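PDB 7DRG: PA0821 from Pseudomonas aeruginosa, which probably serves as the immunity protein (antitoxin) that protects the bacterium that makes it against a VRR-NUC nuclease effector of the type VI secretion system. Local coordinates for residues P289-N294 with L331-S336; R204-D209 with D284-P289; R226-S231 with D325-R330; Q253-H258 with D343-A348. One frame throughout, in Å; residues are numbered along the deposited sequence.

Interaction 1: P289-N294 with L331-S336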
loop_
_atom_site.group_PDB
_atom_site.type_symbol
_atom_site.label_atom_id
_atom_site.label_comp_id
_atom_site.label_asym_id
_atom_site.label_seq_id
_atom_site.Cartn_x
_atom_site.Cartn_y
_atom_site.Cartn_z
ATOM N N PRO B 289 -14.644 -1.630 -17.040
ATOM C CA PRO B 289 -14.370 -1.201 -18.421
ATOM C C PRO B 289 -12.901 -1.350 -18.792
ATOM O O PRO B 289 -12.587 -1.706 -19.934
ATOM C CB PRO B 289 -14.840 0.264 -18.444
ATOM C CG PRO B 289 -15.756 0.398 -17.267
ATOM C CD PRO B 289 -15.203 -0.530 -16.230
ATOM N N TYR B 290 -11.987 -1.120 -17.848
ATOM C CA TYR B 290 -10.569 -1.267 -18.164
ATOM C C TYR B 290 -10.193 -2.732 -18.348
ATOM O O TYR B 290 -9.336 -3.055 -19.176
ATOM C CB TYR B 290 -9.694 -0.660 -17.070
ATOM C CG TYR B 290 -9.798 0.838 -16.819
ATOM C CD1 TYR B 290 -10.857 1.603 -17.300
ATOM C CD2 TYR B 290 -8.804 1.487 -16.079
ATOM C CE1 TYR B 290 -10.934 2.970 -17.039
ATOM C CE2 TYR B 290 -8.871 2.839 -15.819
ATOM C CZ TYR B 290 -9.933 3.578 -16.300
ATOM O OH TYR B 290 -9.985 4.934 -16.037
ATOM N N VAL B 291 -10.794 -3.630 -17.557
ATOM C CA VAL B 291 -10.513 -5.057 -17.709
ATOM C C VAL B 291 -10.874 -5.521 -19.114
ATOM O O VAL B 291 -10.120 -6.257 -19.766
ATOM C CB VAL B 291 -11.273 -5.868 -16.643
ATOM C CG1 VAL B 291 -11.311 -7.360 -17.014
ATOM C CG2 VAL B 291 -10.657 -5.657 -15.286
ATOM N N LEU B 292 -12.040 -5.099 -19.602
ATOM C CA LEU B 292 -12.476 -5.532 -20.921
ATOM C C LEU B 292 -11.591 -4.952 -22.022
ATOM O O LEU B 292 -11.231 -5.655 -22.974
ATOM C CB LEU B 292 -13.941 -5.154 -21.132
ATOM C CG LEU B 292 -14.937 -5.912 -20.250
ATOM C CD1 LEU B 292 -16.327 -5.326 -20.419
ATOM C CD2 LEU B 292 -14.932 -7.409 -20.567
ATOM N N LEU B 293 -11.208 -3.677 -21.905
ATOM C CA LEU B 293 -10.344 -3.101 -22.927
ATOM C C LEU B 293 -8.942 -3.695 -22.866
ATOM O O LEU B 293 -8.336 -3.971 -23.908
ATOM C CB LEU B 293 -10.290 -1.584 -22.777
ATOM C CG LEU B 293 -9.434 -0.892 -23.840
ATOM C CD1 LEU B 293 -9.965 -1.157 -25.246
ATOM C CD2 LEU B 293 -9.394 0.584 -23.574
ATOM N N ASN B 294 -8.404 -3.887 -21.657
ATOM C CA ASN B 294 -7.083 -4.493 -21.531
ATOM C C ASN B 294 -7.064 -5.890 -22.134
ATOM O O ASN B 294 -6.072 -6.292 -22.752
ATOM C CB ASN B 294 -6.664 -4.522 -20.059
ATOM C CG ASN B 294 -5.353 -5.259 -19.824
ATOM O OD1 ASN B 294 -4.270 -4.684 -19.945
ATOM N ND2 ASN B 294 -5.451 -6.535 -19.456
ATOM N N LEU B 331 -4.304 -5.650 -14.915
ATOM C CA LEU B 331 -5.698 -5.768 -15.313
ATOM C C LEU B 331 -6.037 -7.107 -15.965
ATOM O O LEU B 331 -7.208 -7.344 -16.291
ATOM C CB LEU B 331 -6.057 -4.619 -16.265
ATOM C CG LEU B 331 -5.920 -3.193 -15.719
ATOM C CD1 LEU B 331 -5.992 -2.156 -16.848
ATOM C CD2 LEU B 331 -7.009 -2.928 -14.705
ATOM N N ASP B 332 -5.050 -7.981 -16.168
ATOM C CA ASP B 332 -5.275 -9.233 -16.884
ATOM C C ASP B 332 -6.235 -10.148 -16.131
ATOM O O ASP B 332 -6.189 -10.251 -14.902
ATOM C CB ASP B 332 -3.950 -9.968 -17.099
ATOM C CG ASP B 332 -3.084 -9.332 -18.164
ATOM O OD1 ASP B 332 -3.545 -8.385 -18.834
ATOM O OD2 ASP B 332 -1.935 -9.794 -18.336
ATOM N N VAL B 333 -7.099 -10.828 -16.890
ATOM C CA VAL B 333 -8.022 -11.832 -16.373
ATOM C C VAL B 333 -7.983 -13.042 -17.302
ATOM O O VAL B 333 -7.438 -12.988 -18.404
ATOM C CB VAL B 333 -9.466 -11.298 -16.242
ATOM C CG1 VAL B 333 -9.533 -10.121 -15.276
ATOM C CG2 VAL B 333 -10.012 -10.909 -17.603
ATOM N N GLU B 334 -8.569 -14.148 -16.840
ATOM C CA GLU B 334 -8.677 -15.342 -17.672
ATOM C C GLU B 334 -9.789 -15.179 -18.701
ATOM O O GLU B 334 -10.814 -14.547 -18.431
ATOM C CB GLU B 334 -8.951 -16.585 -16.818
ATOM C CG GLU B 334 -7.890 -16.888 -15.768
ATOM C CD GLU B 334 -6.499 -17.020 -16.357
ATOM O OE1 GLU B 334 -6.373 -17.519 -17.498
ATOM O OE2 GLU B 334 -5.529 -16.614 -15.680
ATOM N N ASP B 335 -9.574 -15.762 -19.888
ATOM C CA ASP B 335 -10.569 -15.709 -20.960
ATOM C C ASP B 335 -11.943 -16.152 -20.478
ATOM O O ASP B 335 -12.965 -15.574 -20.868
ATOM C CB ASP B 335 -10.134 -16.586 -22.136
ATOM C CG ASP B 335 -8.910 -16.056 -22.848
ATOM O OD1 ASP B 335 -8.194 -15.218 -22.262
ATOM O OD2 ASP B 335 -8.667 -16.476 -24.000
ATOM N N SER B 336 -11.988 -17.183 -19.635
ATOM C CA SER B 336 -13.258 -17.746 -19.195
ATOM C C SER B 336 -14.060 -16.785 -18.329
ATOM O O SER B 336 -15.273 -16.964 -18.189
ATOM C CB SER B 336 -13.010 -19.051 -18.436
ATOM O OG SER B 336 -12.119 -18.847 -17.356
HETATM O O HOH W 1 -8.054 -7.729 -18.875
HETATM O O HOH W 2 -2.944 -4.876 -17.252
#
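Leu331, in the loop between helix 321-328 and helix 338-348, lies against one flank of helix 288-297 and touches two residues a helical turn apart. Its CD1 branch comes to 4.0 Å from Tyr290 CB, and its CB is 3.7 Å from Asn294 CG, with the asparagine side chain angled across it. At Asn294 the first torsion (chi1 175°) swings the amide clear of its own backbone N and sends ND2 over the start of the loop. There ND2 donates to Asp332 OD1 over 2.7 Å in a fairly straight bond (162°) that lies in the amide plane; the carboxylate is twisted 36° from the amide. ND2 also donates to a water, which gives its own two hydrogens to Val291 O and Leu331 O. A second water joins the other end of the amide, OD1, to Leu331 N at 2.8 Å from that nitrogen. Further along, Val291 CG1 meets Val333 CG1 at 3.7 Å, the two side chains crossing nearly at right angles, with Trp341 and Arg286 packed against both. Arg301 makes a salt bridge to Asp332 OD1. With the amide gripped at both ends, its rotation is fixed; the backbone N and O of Leu331 are each bonded to a bridging water, and Arg301 probably helps keep Asp332 ionised.

Interaction 2: R204-D209 with D284-P289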
loop_
_atom_site.group_PDB
_atom_site.type_symbol
_atom_site.label_atom_id
_atom_site.label_comp_id
_atom_site.label_asym_id
_atom_site.label_seq_id
_atom_site.Cartn_x
_atom_site.Cartn_y
_atom_site.Cartn_z
ATOM N N ARG B 204 -2.915 -0.361 -4.909
ATOM C CA ARG B 204 -4.300 -0.287 -4.460
ATOM C C ARG B 204 -5.272 0.179 -5.535
ATOM O O ARG B 204 -6.475 -0.081 -5.415
ATOM C CB ARG B 204 -4.408 0.669 -3.270
ATOM C CG ARG B 204 -3.427 0.367 -2.156
ATOM C CD ARG B 204 -3.052 1.636 -1.411
ATOM N NE ARG B 204 -4.224 2.330 -0.886
ATOM C CZ ARG B 204 -4.722 2.130 0.331
ATOM N NH1 ARG B 204 -4.154 1.248 1.145
ATOM N NH2 ARG B 204 -5.788 2.809 0.737
HETATM N N MSE B 205 -4.789 0.880 -6.554
HETATM C CA MSE B 205 -5.650 1.511 -7.549
HETATM C C MSE B 205 -5.254 1.054 -8.950
HETATM O O MSE B 205 -4.412 1.678 -9.586
HETATM C CB MSE B 205 -5.555 3.043 -7.458
HETATM C CG MSE B 205 -5.843 3.657 -6.077
HETATM SE SE MSE B 205 -5.084 5.472 -5.996
HETATM C CE MSE B 205 -3.585 5.047 -7.043
ATOM N N PRO B 206 -5.864 -0.032 -9.434
ATOM C CA PRO B 206 -5.460 -0.573 -10.741
ATOM C C PRO B 206 -5.711 0.365 -11.902
ATOM O O PRO B 206 -5.093 0.180 -12.958
ATOM C CB PRO B 206 -6.298 -1.852 -10.872
ATOM C CG PRO B 206 -6.586 -2.240 -9.438
ATOM C CD PRO B 206 -6.803 -0.928 -8.736
ATOM N N GLY B 207 -6.607 1.343 -11.757
ATOM C CA GLY B 207 -6.853 2.302 -12.820
ATOM C C GLY B 207 -5.898 3.472 -12.861
ATOM O O GLY B 207 -6.041 4.365 -13.699
ATOM N N LEU B 208 -4.909 3.492 -11.980
ATOM C CA LEU B 208 -3.973 4.602 -11.898
ATOM C C LEU B 208 -2.804 4.380 -12.847
ATOM O O LEU B 208 -2.190 3.310 -12.835
ATOM C CB LEU B 208 -3.459 4.722 -10.467
ATOM C CG LEU B 208 -2.456 5.846 -10.289
ATOM C CD1 LEU B 208 -3.204 7.096 -9.830
ATOM C CD2 LEU B 208 -1.361 5.409 -9.320
ATOM N N ASP B 209 -2.476 5.396 -13.641
ATOM C CA ASP B 209 -1.236 5.360 -14.396
ATOM C C ASP B 209 -0.070 5.745 -13.499
ATOM O O ASP B 209 -0.202 6.594 -12.616
ATOM C CB ASP B 209 -1.291 6.310 -15.597
ATOM C CG ASP B 209 0.009 6.326 -16.374
ATOM O OD1 ASP B 209 0.451 5.235 -16.796
ATOM O OD2 ASP B 209 0.591 7.421 -16.557
ATOM N N ASP B 284 -13.831 -6.798 -6.467
ATOM C CA ASP B 284 -12.624 -6.776 -7.283
ATOM C C ASP B 284 -12.201 -5.330 -7.498
ATOM O O ASP B 284 -13.019 -4.499 -7.900
ATOM C CB ASP B 284 -12.870 -7.475 -8.625
ATOM C CG ASP B 284 -11.589 -7.909 -9.299
ATOM O OD1 ASP B 284 -10.716 -7.049 -9.544
ATOM O OD2 ASP B 284 -11.448 -9.119 -9.573
ATOM N N SER B 285 -10.928 -5.036 -7.229
ATOM C CA SER B 285 -10.423 -3.671 -7.339
ATOM C C SER B 285 -10.185 -3.220 -8.776
ATOM O O SER B 285 -9.876 -2.043 -8.991
ATOM C CB SER B 285 -9.121 -3.539 -6.558
ATOM O OG SER B 285 -8.130 -4.362 -7.140
ATOM N N ARG B 286 -10.299 -4.112 -9.754
ATOM C CA ARG B 286 -10.045 -3.759 -11.154
ATOM C C ARG B 286 -11.305 -3.176 -11.795
ATOM O O ARG B 286 -12.369 -3.807 -11.733
ATOM C CB ARG B 286 -9.586 -4.984 -11.934
ATOM C CG ARG B 286 -8.309 -5.605 -11.381
ATOM C CD ARG B 286 -8.055 -7.028 -11.908
ATOM N NE ARG B 286 -8.985 -8.006 -11.335
ATOM C CZ ARG B 286 -8.832 -9.328 -11.441
ATOM N NH1 ARG B 286 -7.785 -9.823 -12.093
ATOM N NH2 ARG B 286 -9.718 -10.161 -10.894
ATOM N N PRO B 287 -11.224 -2.002 -12.431
ATOM C CA PRO B 287 -12.417 -1.424 -13.077
ATOM C C PRO B 287 -12.882 -2.277 -14.250
ATOM O O PRO B 287 -12.092 -2.617 -15.134
ATOM C CB PRO B 287 -11.936 -0.046 -13.553
ATOM C CG PRO B 287 -10.673 0.225 -12.789
ATOM C CD PRO B 287 -10.051 -1.115 -12.534
ATOM N N ALA B 288 -14.177 -2.606 -14.263
ATOM C CA ALA B 288 -14.708 -3.456 -15.326
ATOM C C ALA B 288 -14.450 -2.918 -16.732
ATOM O O ALA B 288 -14.057 -3.717 -17.603
ATOM C CB ALA B 288 -16.213 -3.694 -15.109
ATOM N N PRO B 289 -14.644 -1.630 -17.040
ATOM C CA PRO B 289 -14.370 -1.201 -18.421
ATOM C C PRO B 289 -12.901 -1.350 -18.792
ATOM O O PRO B 289 -12.587 -1.706 -19.934
ATOM C CB PRO B 289 -14.840 0.264 -18.444
ATOM C CG PRO B 289 -15.756 0.398 -17.267
ATOM C CD PRO B 289 -15.203 -0.530 -16.230
#
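Pro206 sits at the second position of a type I beta turn, Met205 to Leu208, and pushes its ring into the loop that leads through Ser285 and Pro287 to helix 288-297. The turn is closed by Leu208 N donating to Met205 O at 3.0 Å. Around the proline ring, Pro206 CB meets Pro287 CD at 4.2 Å, a loose apolar touch, with Ser285 O at a similar distance. Pro206 CG lies between the two oxygens of Ser285, 3.3 Å from O and 3.5 Å from OG, and runs past Arg286 at its CA and CG. Pro206 CD, the last atom of the ring, shares Ser285 O, also at 3.3 Å. A chi1 of 64°, with OG between the serine's own N and carbonyl carbon, sets the hydroxyl at the CG corner of the ring, beside its rim rather than over it. Gly207 adds its backbone beside Pro287, the N-cap residue of the helix. Arg204, just before the turn, hydrogen-bonds through NH1 to Ser197 OG of the second subunit. Residues 284-286 form an Asx turn. In it Asp284 OD1 takes two donors: Arg286 N at 3.0 Å through the anti lone pair, and Arg286 NE at 2.7 Å on the syn side, 17° out of the carboxylate plane.

Interaction 3: R226-S231 with D325-R330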
loop_
_atom_site.group_PDB
_atom_site.type_symbol
_atom_site.label_atom_id
_atom_site.label_comp_id
_atom_site.label_asym_id
_atom_site.label_seq_id
_atom_site.Cartn_x
_atom_site.Cartn_y
_atom_site.Cartn_z
ATOM N N ARG B 226 4.005 -1.227 -29.672
ATOM C CA ARG B 226 3.168 -1.744 -28.596
ATOM C C ARG B 226 2.714 -0.579 -27.725
ATOM O O ARG B 226 3.078 0.574 -27.967
ATOM C CB ARG B 226 3.926 -2.804 -27.790
ATOM C CG ARG B 226 4.260 -4.029 -28.624
ATOM C CD ARG B 226 4.687 -5.215 -27.806
ATOM N NE ARG B 226 4.627 -6.421 -28.625
ATOM C CZ ARG B 226 4.403 -7.637 -28.145
ATOM N NH1 ARG B 226 4.222 -7.809 -26.843
ATOM N NH2 ARG B 226 4.357 -8.676 -28.968
ATOM N N ILE B 227 1.898 -0.876 -26.706
ATOM C CA ILE B 227 1.404 0.147 -25.791
ATOM C C ILE B 227 1.735 -0.221 -24.352
ATOM O O ILE B 227 1.883 -1.395 -23.995
ATOM C CB ILE B 227 -0.118 0.385 -25.923
ATOM C CG1 ILE B 227 -0.903 -0.891 -25.599
ATOM C CG2 ILE B 227 -0.464 0.924 -27.305
ATOM C CD1 ILE B 227 -2.398 -0.674 -25.544
ATOM N N LYS B 228 1.835 0.813 -23.516
ATOM C CA LYS B 228 2.126 0.618 -22.102
ATOM C C LYS B 228 0.898 0.149 -21.337
ATOM O O LYS B 228 0.973 -0.790 -20.535
ATOM C CB LYS B 228 2.647 1.926 -21.506
ATOM C CG LYS B 228 2.916 1.879 -20.007
ATOM C CD LYS B 228 2.996 3.303 -19.485
ATOM C CE LYS B 228 3.064 3.360 -17.973
ATOM N NZ LYS B 228 3.006 4.777 -17.502
ATOM N N THR B 229 -0.238 0.802 -21.555
ATOM C CA THR B 229 -1.396 0.559 -20.711
ATOM C C THR B 229 -2.641 1.096 -21.393
ATOM O O THR B 229 -2.575 1.982 -22.252
ATOM C CB THR B 229 -1.240 1.222 -19.335
ATOM O OG1 THR B 229 -2.350 0.867 -18.503
ATOM C CG2 THR B 229 -1.204 2.743 -19.479
ATOM N N VAL B 230 -3.774 0.539 -20.993
ATOM C CA VAL B 230 -5.063 1.159 -21.250
ATOM C C VAL B 230 -5.430 2.008 -20.036
ATOM O O VAL B 230 -4.900 1.827 -18.937
ATOM C CB VAL B 230 -6.150 0.105 -21.551
ATOM C CG1 VAL B 230 -5.649 -0.899 -22.579
ATOM C CG2 VAL B 230 -6.577 -0.611 -20.266
ATOM N N SER B 231 -6.331 2.959 -20.237
ATOM C CA SER B 231 -6.908 3.704 -19.124
ATOM C C SER B 231 -8.278 4.186 -19.574
ATOM O O SER B 231 -8.882 3.592 -20.471
ATOM C CB SER B 231 -5.980 4.847 -18.677
ATOM O OG SER B 231 -6.384 5.317 -17.397
ATOM N N ASP B 325 7.260 -4.969 -14.240
ATOM C CA ASP B 325 6.689 -5.914 -15.194
ATOM C C ASP B 325 5.331 -6.418 -14.722
ATOM O O ASP B 325 4.407 -6.583 -15.529
ATOM C CB ASP B 325 7.646 -7.088 -15.412
ATOM C CG ASP B 325 8.894 -6.699 -16.191
ATOM O OD1 ASP B 325 8.983 -5.548 -16.669
ATOM O OD2 ASP B 325 9.791 -7.558 -16.331
ATOM N N GLN B 326 5.191 -6.676 -13.417
ATOM C CA GLN B 326 3.909 -7.136 -12.894
ATOM C C GLN B 326 2.850 -6.045 -12.979
ATOM O O GLN B 326 1.680 -6.330 -13.260
ATOM C CB GLN B 326 4.075 -7.625 -11.454
ATOM C CG GLN B 326 4.839 -8.926 -11.345
ATOM C CD GLN B 326 4.132 -10.078 -12.033
ATOM O OE1 GLN B 326 4.734 -10.806 -12.822
ATOM N NE2 GLN B 326 2.846 -10.249 -11.738
ATOM N N TRP B 327 3.243 -4.790 -12.748
ATOM C CA TRP B 327 2.289 -3.691 -12.856
ATOM C C TRP B 327 1.639 -3.649 -14.238
ATOM O O TRP B 327 0.441 -3.363 -14.362
ATOM C CB TRP B 327 2.976 -2.356 -12.549
ATOM C CG TRP B 327 2.005 -1.212 -12.650
ATOM C CD1 TRP B 327 1.159 -0.773 -11.674
ATOM C CD2 TRP B 327 1.744 -0.402 -13.803
ATOM N NE1 TRP B 327 0.401 0.269 -12.135
ATOM C CE2 TRP B 327 0.739 0.523 -13.441
ATOM C CE3 TRP B 327 2.266 -0.360 -15.101
ATOM C CZ2 TRP B 327 0.239 1.474 -14.335
ATOM C CZ3 TRP B 327 1.767 0.591 -15.990
ATOM C CH2 TRP B 327 0.765 1.492 -15.597
ATOM N N LEU B 328 2.411 -3.943 -15.290
ATOM C CA LEU B 328 1.864 -3.931 -16.645
ATOM C C LEU B 328 0.700 -4.900 -16.796
ATOM O O LEU B 328 -0.201 -4.670 -17.619
ATOM C CB LEU B 328 2.956 -4.288 -17.652
ATOM C CG LEU B 328 4.107 -3.297 -17.814
ATOM C CD1 LEU B 328 5.178 -3.876 -18.731
ATOM C CD2 LEU B 328 3.577 -1.985 -18.373
ATOM N N LYS B 329 0.707 -5.985 -16.023
ATOM C CA LYS B 329 -0.271 -7.062 -16.125
ATOM C C LYS B 329 -1.429 -6.919 -15.147
ATOM O O LYS B 329 -2.237 -7.847 -15.032
ATOM C CB LYS B 329 0.396 -8.420 -15.886
ATOM C CG LYS B 329 1.686 -8.702 -16.640
ATOM C CD LYS B 329 2.246 -10.054 -16.173
ATOM C CE LYS B 329 3.730 -10.219 -16.465
ATOM N NZ LYS B 329 4.005 -10.402 -17.918
ATOM N N ARG B 330 -1.540 -5.784 -14.451
ATOM C CA ARG B 330 -2.446 -5.689 -13.307
ATOM C C ARG B 330 -3.916 -5.875 -13.667
ATOM O O ARG B 330 -4.709 -6.236 -12.790
ATOM C CB ARG B 330 -2.257 -4.347 -12.599
ATOM C CG ARG B 330 -2.690 -3.171 -13.438
ATOM C CD ARG B 330 -2.076 -1.852 -12.978
ATOM N NE ARG B 330 -2.659 -0.788 -13.791
ATOM C CZ ARG B 330 -2.341 -0.559 -15.063
ATOM N NH1 ARG B 330 -1.400 -1.281 -15.663
ATOM N NH2 ARG B 330 -2.972 0.394 -15.740
HETATM O O HOH W 3 -0.688 -2.023 -18.512
HETATM O O HOH W 4 -5.199 2.289 -16.041
#
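Helix 321-328 and the residues that follow it are joined to the loop entering strand 233-237 through a buried arginine, Arg330, that meets Thr229. The bond runs from Arg330 NH2 to Thr229 OG1 at 2.9 Å; it is almost perfectly straight (178°) and lies in the guanidinium plane. Thr229 OG1 in turn gives its own proton to Val230 O, so the hydroxyl both accepts and donates. A water accepts from NH2 and donates to Val230 O. On the other nitrogen, Arg330 NH1 donates to Trp327 O at 3.1 Å and to a second water, which donates to Lys228 O and Leu328 O. The indole of Trp327 lies over one face of the guanidinium, with CZ2 3.3 Å above its centre. Lys228 approaches the same indole obliquely, CE 3.6 Å from Trp327 CZ3; its first torsion (chi1 177°) and extended chain carry NZ on to Val210 O and a salt bridge with Asp209. Leu328 CD2 fills in against Lys228 O at 3.6 Å. Leu319 of the second subunit packs on Trp327, and Leu317 of that subunit on Arg330. Since Arg330 NE donates to Pro206 O, all five guanidinium N-H groups have acceptors, each an uncharged oxygen. The buried positive charge is thus probably stabilised by carbonyl, hydroxyl and water dipoles and by the indole over its face.

Interaction 4: Q253-H258 with D343-A348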
loop_
_atom_site.group_PDB
_atom_site.type_symbol
_atom_site.label_atom_id
_atom_site.label_comp_id
_atom_site.label_asym_id
_atom_site.label_seq_id
_atom_site.Cartn_x
_atom_site.Cartn_y
_atom_site.Cartn_z
ATOM N N GLN B 253 -15.666 -6.381 -29.459
ATOM C CA GLN B 253 -15.331 -6.796 -28.105
ATOM C C GLN B 253 -15.655 -5.756 -27.044
ATOM O O GLN B 253 -15.469 -6.034 -25.855
ATOM C CB GLN B 253 -13.832 -7.129 -28.006
ATOM C CG GLN B 253 -13.321 -8.097 -29.048
ATOM C CD GLN B 253 -11.810 -8.113 -29.114
ATOM O OE1 GLN B 253 -11.214 -7.615 -30.071
ATOM N NE2 GLN B 253 -11.179 -8.683 -28.098
ATOM N N LEU B 254 -16.101 -4.565 -27.428
ATOM C CA LEU B 254 -16.268 -3.461 -26.487
ATOM C C LEU B 254 -17.660 -2.868 -26.651
ATOM O O LEU B 254 -17.870 -2.017 -27.532
ATOM C CB LEU B 254 -15.194 -2.400 -26.705
ATOM C CG LEU B 254 -13.764 -2.948 -26.709
ATOM C CD1 LEU B 254 -12.820 -1.926 -27.334
ATOM C CD2 LEU B 254 -13.314 -3.338 -25.299
ATOM N N PRO B 255 -18.617 -3.268 -25.816
ATOM C CA PRO B 255 -20.013 -2.854 -26.022
ATOM C C PRO B 255 -20.161 -1.344 -26.114
ATOM O O PRO B 255 -19.668 -0.597 -25.263
ATOM C CB PRO B 255 -20.728 -3.418 -24.792
ATOM C CG PRO B 255 -19.897 -4.593 -24.394
ATOM C CD PRO B 255 -18.476 -4.208 -24.691
ATOM N N SER B 256 -20.861 -0.896 -27.165
ATOM C CA SER B 256 -21.029 0.533 -27.420
ATOM C C SER B 256 -21.874 1.219 -26.357
ATOM O O SER B 256 -21.931 2.455 -26.339
ATOM C CB SER B 256 -21.640 0.764 -28.804
ATOM O OG SER B 256 -22.880 0.091 -28.930
ATOM N N SER B 257 -22.512 0.455 -25.467
ATOM C CA SER B 257 -23.190 1.050 -24.322
ATOM C C SER B 257 -22.200 1.708 -23.371
ATOM O O SER B 257 -22.562 2.637 -22.637
ATOM C CB SER B 257 -24.006 -0.012 -23.578
ATOM O OG SER B 257 -23.203 -1.095 -23.139
ATOM N N HIS B 258 -20.952 1.241 -23.365
ATOM C CA HIS B 258 -19.974 1.701 -22.393
ATOM C C HIS B 258 -18.655 2.136 -23.004
ATOM O O HIS B 258 -17.867 2.781 -22.307
ATOM C CB HIS B 258 -19.697 0.611 -21.350
ATOM C CG HIS B 258 -20.816 0.406 -20.377
ATOM N ND1 HIS B 258 -21.987 -0.237 -20.716
ATOM C CD2 HIS B 258 -20.939 0.745 -19.070
ATOM C CE1 HIS B 258 -22.785 -0.281 -19.665
ATOM N NE2 HIS B 258 -22.175 0.310 -18.654
ATOM N N ASP B 343 -21.143 -8.943 -17.769
ATOM C CA ASP B 343 -22.351 -8.797 -16.962
ATOM C C ASP B 343 -22.179 -7.711 -15.909
ATOM O O ASP B 343 -23.109 -6.939 -15.645
ATOM C CB ASP B 343 -22.711 -10.123 -16.289
ATOM C CG ASP B 343 -23.267 -11.156 -17.260
ATOM O OD1 ASP B 343 -23.865 -10.771 -18.285
ATOM O OD2 ASP B 343 -23.114 -12.365 -16.977
ATOM N N LYS B 344 -20.994 -7.637 -15.298
ATOM C CA LYS B 344 -20.748 -6.616 -14.288
ATOM C C LYS B 344 -20.806 -5.220 -14.900
ATOM O O LYS B 344 -21.342 -4.286 -14.290
ATOM C CB LYS B 344 -19.395 -6.864 -13.617
ATOM C CG LYS B 344 -19.221 -6.120 -12.307
ATOM C CD LYS B 344 -18.507 -6.959 -11.251
ATOM C CE LYS B 344 -17.033 -7.126 -11.562
ATOM N NZ LYS B 344 -16.213 -7.098 -10.319
ATOM N N LEU B 345 -20.264 -5.069 -16.112
ATOM C CA LEU B 345 -20.354 -3.808 -16.838
ATOM C C LEU B 345 -21.800 -3.333 -16.953
ATOM O O LEU B 345 -22.130 -2.204 -16.578
ATOM C CB LEU B 345 -19.731 -3.975 -18.227
ATOM C CG LEU B 345 -19.600 -2.760 -19.148
ATOM C CD1 LEU B 345 -18.406 -1.908 -18.747
ATOM C CD2 LEU B 345 -19.488 -3.185 -20.609
ATOM N N LEU B 346 -22.683 -4.192 -17.461
ATOM C CA LEU B 346 -24.039 -3.746 -17.768
ATOM C C LEU B 346 -24.878 -3.525 -16.514
ATOM O O LEU B 346 -25.767 -2.666 -16.515
ATOM C CB LEU B 346 -24.730 -4.756 -18.685
ATOM C CG LEU B 346 -24.007 -5.074 -19.992
ATOM C CD1 LEU B 346 -24.912 -5.875 -20.905
ATOM C CD2 LEU B 346 -23.543 -3.797 -20.681
ATOM N N SER B 347 -24.625 -4.274 -15.444
ATOM C CA SER B 347 -25.480 -4.170 -14.270
ATOM C C SER B 347 -25.049 -3.072 -13.308
ATOM O O SER B 347 -25.902 -2.484 -12.634
ATOM C CB SER B 347 -25.525 -5.508 -13.524
ATOM O OG SER B 347 -24.261 -5.843 -12.982
ATOM N N ALA B 348 -23.754 -2.768 -13.234
ATOM C CA ALA B 348 -23.240 -1.898 -12.189
ATOM C C ALA B 348 -22.666 -0.587 -12.698
ATOM O O ALA B 348 -22.457 0.326 -11.893
ATOM C CB ALA B 348 -22.159 -2.628 -11.377
#
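The loop 253-258 passes helix 338-348 at side-chain distance, His258 CA lying 7.8 Å from Leu345 CA and Ser257 CA 8.2 Å from Leu346 CA. The imidazole of His258 and the isobutyl group of Leu345 bridge that gap, the two side chains running antiparallel alongside one another. Leu345 CG stands over one face of the ring, 3.7 Å from its centroid and 13° off the normal, a CH-pi contact. Its methyls spread from there, CD1 beside His258 CG and CD2, and CD2 toward the ND1 side, where it also reaches Pro255 CG at 4.1 Å. A chi1 of -175° turns Leu345 CG away from its own backbone N and out toward the ring. This joins helix 338-348 to the loop that leads into strand 259-264, and Leu345 also packs on Phe259 of that strand and on Pro289 and Leu292 of helix 288-297. A backbone bond from His258 N to Pro255 O tightens the loop before the strand. Toward the surface, Leu346 CD2 lies 3.7 Å from His258 CE1 and just as close to Ser257 OG. The ring is held at its edge too: Ser257 OG and His258 ND1 share a hydrogen bond of 2.8 Å, with OG in the ring plane, while His258 NE2 is hydrogen-bonded to Glu349 O.

Reading from the N terminus, 204-209, 226-231 and 253-258 each open a loop before any is closed. Interaction 2 closes first, at 284-289, tying the turn after helix 191-204 to the start of helix 288-297. Interaction 1, sharing Pro289, opens there in series. Interaction 3 closes at 325-330, crossing both, and ties the loop before strand 233-237 to the end of helix 321-328. Interaction 1 closes directly afterwards at 331-336, joining helix 288-297 to the loop before helix 338-348; it is nested within interaction 4, which shuts last at 343-348, crosses interactions 2 and 3, and ties the loop before strand 259-264 to helix 338-348. Interactions 3 and 4 stay about 8 Å apart at their nearest atoms.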